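Side-chain contacts in sylvaticin (Pythium sylvaticum, PDB 2POS), which is a secreted alpha-elicitin-like protein that, as in related elicitins, probably binds sterols or other lipids in an internal cavity: residues 22-25 with 26-30; 45-48 with 49-53. All blocks are in the same frame, centred on the assembly; numbering follows the deposited sequence.

Contact 1: residues 22-25 with 26-30; sequences PALS and VCQDA
Q28 and L24 meet one turn apart in the alpha-helix 22-31 of the disulfide-linked, helix-rich elicitin fold. The amide end of Q28 lies across the L24 side chain, with OE1 3.4 Å from CD1. With CG beside the backbone N (chi1 -68°) and the chain extended beyond it, Q28 runs back past the outer end of the L24 carbonyl, CG standing 3.2 Å from L24 O. That oxygen also takes the backbone N-H of Q28. OE1 in turn accepts from the backbone N atoms of M35 and L36, which hold the buried amide in position and tie the helix to the loop after it; L24 packs against the same two residues and against L59 of helix 54-64.

On the solvent side, S25 and D29 are joined through a water. The water donates to D29 OD2 at 2.7 Å and lies 3.2 Å from S25 OG. With OG anti to the backbone N (chi1 173°) and the D29 carboxylate folded back toward the preceding turn, S25 OG and D29 OD2 stand 3.5 Å apart, a gap one water spans. The carboxylate carbon, D29 CG, also lies just beyond S25 O, the oxygen that receives D29 N at 2.9 Å.

Another face of the same turns meets helix 54-64. C27 forms a disulfide with C56, while A23 touches T58 and V26 touches E55. C27 N donates to A23 O and V26 N, at 3.3 Å, to P22 O; CG2 of V26, beside its backbone N, lies 3.5 Å from the same P22 O.

Contact 2: residues 45-48 with 49-53; sequences EQLK and LMCGT
L49 turns its side chain back along the helix toward the carbonyl of E45, CG and CD1 each 3.8 Å from E45 O, while its own N-H makes a weak bond to that oxygen. M50 follows on the buried side: CG, anti to its carbonyl carbon (chi1 -71°), is brought 3.3 Å from Q46 O, the oxygen that accepts M50 N at 2.8 Å. Its chain bends at chi3 and its end leads away from residues 45-48; the side chain touches W33, P42 and F89.

These residues belong to the later part of helix 44-51, one of the short helices of the disulfide-cross-linked elicitin fold. C51 SG, bonded to C93 SG, comes alongside L47 and lies 3.7 Å from L47 CD1; L47 in turn touches F89 and S92 of helix 82-92. The C51 N-H donates to L47 O at 2.8 Å. At G52 the alpha-helical pattern fades: its N-H has a weak bond to K48 O and a shorter one to L49 O. T53 then returns its hydroxyl to the helix end, OG1 donating to L49 O at 2.8 Å from above the carbonyl plane, on the face opposite G52 N.

How the contacts relate
Contacts 1 and 2 belong to consecutive helices, 22-31 and 44-51, and the contact centres lie about 12 Å apart. They meet directly: A30 CB is 3.8 Å from T53 OG1, A30 O is 3.8 Å from L49 CD1, and C27 SG is 4.1 Å from M50 CE. These touches are packing, from C27 and A30 of contact 1 to L49, M50 and T53 of contact 2. Each helix also holds one disulfide cysteine, C27 and C51. The two helices lie toward the outside of the chain, the centres of contacts 1 and 2 being about 12 and 13 Å from its centre.

Contact 1: residues 22-25 with 26-30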
# COMPACT_ATOMS: atom_id res chain seq x y z
N PRO A 22 -5.15 11.19 -7.54
CA PRO A 22 -4.92 10.63 -8.87
C PRO A 22 -3.77 9.61 -8.94
O PRO A 22 -3.78 8.74 -9.81
CB PRO A 22 -4.60 11.87 -9.73
CG PRO A 22 -5.25 12.99 -9.01
CD PRO A 22 -5.08 12.67 -7.55
N ALA A 23 -2.81 9.72 -8.02
CA ALA A 23 -1.64 8.83 -8.02
C ALA A 23 -2.05 7.38 -7.79
O ALA A 23 -1.36 6.46 -8.25
CB ALA A 23 -0.62 9.28 -6.98
N LEU A 24 -3.17 7.17 -7.08
CA LEU A 24 -3.66 5.81 -6.82
C LEU A 24 -3.94 5.08 -8.13
O LEU A 24 -3.39 4.01 -8.38
CB LEU A 24 -4.91 5.81 -5.92
CG LEU A 24 -5.52 4.42 -5.64
CD1 LEU A 24 -4.63 3.59 -4.72
CD2 LEU A 24 -6.93 4.55 -5.06
N SER A 25 -4.79 5.67 -8.97
CA SER A 25 -5.17 5.07 -10.24
C SER A 25 -3.97 4.87 -11.17
O SER A 25 -3.82 3.81 -11.78
CB SER A 25 -6.24 5.92 -10.93
OG SER A 25 -6.51 5.45 -12.24
N VAL A 26 -3.10 5.87 -11.26
CA VAL A 26 -1.93 5.78 -12.14
C VAL A 26 -1.00 4.65 -11.72
O VAL A 26 -0.54 3.87 -12.56
CB VAL A 26 -1.15 7.11 -12.24
CG1 VAL A 26 0.09 6.94 -13.13
CG2 VAL A 26 -2.04 8.22 -12.77
N CYS A 27 -0.74 4.55 -10.42
CA CYS A 27 0.16 3.52 -9.90
C CYS A 27 -0.43 2.13 -10.10
O CYS A 27 0.27 1.22 -10.56
CB CYS A 27 0.46 3.77 -8.42
SG CYS A 27 1.59 2.57 -7.69
N GLN A 28 -1.71 1.96 -9.77
CA GLN A 28 -2.39 0.67 -9.90
C GLN A 28 -2.46 0.22 -11.35
O GLN A 28 -2.14 -0.94 -11.66
CB GLN A 28 -3.79 0.73 -9.28
CG GLN A 28 -3.78 0.89 -7.75
CD GLN A 28 -5.17 0.86 -7.14
OE1 GLN A 28 -5.33 0.48 -5.98
NE2 GLN A 28 -6.18 1.25 -7.92
N ASP A 29 -2.83 1.13 -12.24
CA ASP A 29 -2.92 0.80 -13.67
C ASP A 29 -1.56 0.48 -14.29
O ASP A 29 -1.46 -0.41 -15.13
CB ASP A 29 -3.59 1.93 -14.45
CG ASP A 29 -5.07 2.07 -14.14
OD1 ASP A 29 -5.62 1.24 -13.39
OD2 ASP A 29 -5.70 3.03 -14.64
N ALA A 30 -0.52 1.20 -13.86
CA ALA A 30 0.83 0.99 -14.38
C ALA A 30 1.42 -0.34 -13.94
O ALA A 30 2.11 -1.01 -14.72
CB ALA A 30 1.75 2.14 -13.97
O HOH W 1 -8.20 4.11 -14.61

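Contact 2: residues 45-48 with 49-53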
# COMPACT_ATOMS: atom_id res chain seq x y z
N GLU A 45 7.29 -8.70 -9.92
CA GLU A 45 6.94 -8.14 -11.23
C GLU A 45 6.24 -6.79 -11.06
O GLU A 45 6.56 -5.84 -11.77
CB GLU A 45 6.05 -9.10 -12.03
CG GLU A 45 6.76 -10.36 -12.53
CD GLU A 45 6.88 -11.48 -11.50
OE1 GLU A 45 6.33 -11.37 -10.39
OE2 GLU A 45 7.54 -12.49 -11.82
N GLN A 46 5.30 -6.74 -10.13
CA GLN A 46 4.56 -5.50 -9.85
C GLN A 46 5.47 -4.45 -9.26
O GLN A 46 5.40 -3.28 -9.66
CB GLN A 46 3.39 -5.78 -8.91
CG GLN A 46 2.25 -6.55 -9.58
CD GLN A 46 1.29 -7.16 -8.58
OE1 GLN A 46 1.54 -7.16 -7.37
NE2 GLN A 46 0.19 -7.71 -9.09
N LEU A 47 6.32 -4.86 -8.33
CA LEU A 47 7.27 -3.95 -7.70
C LEU A 47 8.20 -3.29 -8.73
O LEU A 47 8.46 -2.09 -8.66
CB LEU A 47 8.08 -4.67 -6.61
CG LEU A 47 9.03 -3.80 -5.78
CD1 LEU A 47 8.26 -2.70 -5.04
CD2 LEU A 47 9.79 -4.67 -4.79
N LYS A 48 8.71 -4.10 -9.66
CA LYS A 48 9.54 -3.61 -10.77
C LYS A 48 8.85 -2.44 -11.47
O LYS A 48 9.46 -1.39 -11.70
CB LYS A 48 9.76 -4.75 -11.78
CG LYS A 48 10.68 -4.41 -12.95
CD LYS A 48 12.11 -4.90 -12.74
CE LYS A 48 13.00 -3.80 -12.16
NZ LYS A 48 14.42 -4.22 -12.03
N LEU A 49 7.59 -2.65 -11.82
CA LEU A 49 6.79 -1.63 -12.48
C LEU A 49 6.57 -0.41 -11.59
O LEU A 49 6.73 0.72 -12.04
CB LEU A 49 5.46 -2.21 -12.94
CG LEU A 49 5.54 -3.10 -14.19
CD1 LEU A 49 4.35 -4.05 -14.28
CD2 LEU A 49 5.63 -2.24 -15.45
N MET A 50 6.24 -0.64 -10.32
CA MET A 50 6.03 0.45 -9.36
C MET A 50 7.27 1.31 -9.21
O MET A 50 7.18 2.54 -9.20
CB MET A 50 5.65 -0.11 -7.99
CG MET A 50 4.26 -0.70 -7.93
SD MET A 50 3.94 -1.49 -6.35
CE MET A 50 3.68 -0.06 -5.31
N CYS A 51 8.43 0.66 -9.12
CA CYS A 51 9.70 1.36 -8.90
C CYS A 51 10.10 2.26 -10.07
O CYS A 51 10.93 3.15 -9.89
CB CYS A 51 10.81 0.35 -8.57
SG CYS A 51 10.55 -0.46 -6.96
N GLY A 52 9.52 2.03 -11.24
CA GLY A 52 9.75 2.90 -12.39
C GLY A 52 8.61 3.88 -12.69
O GLY A 52 8.58 4.49 -13.76
N THR A 53 7.69 4.02 -11.74
CA THR A 53 6.51 4.88 -11.91
C THR A 53 6.53 5.95 -10.83
O THR A 53 6.36 5.65 -9.64
CB THR A 53 5.21 4.04 -11.86
OG1 THR A 53 5.27 2.98 -12.83
CG2 THR A 53 3.97 4.90 -12.12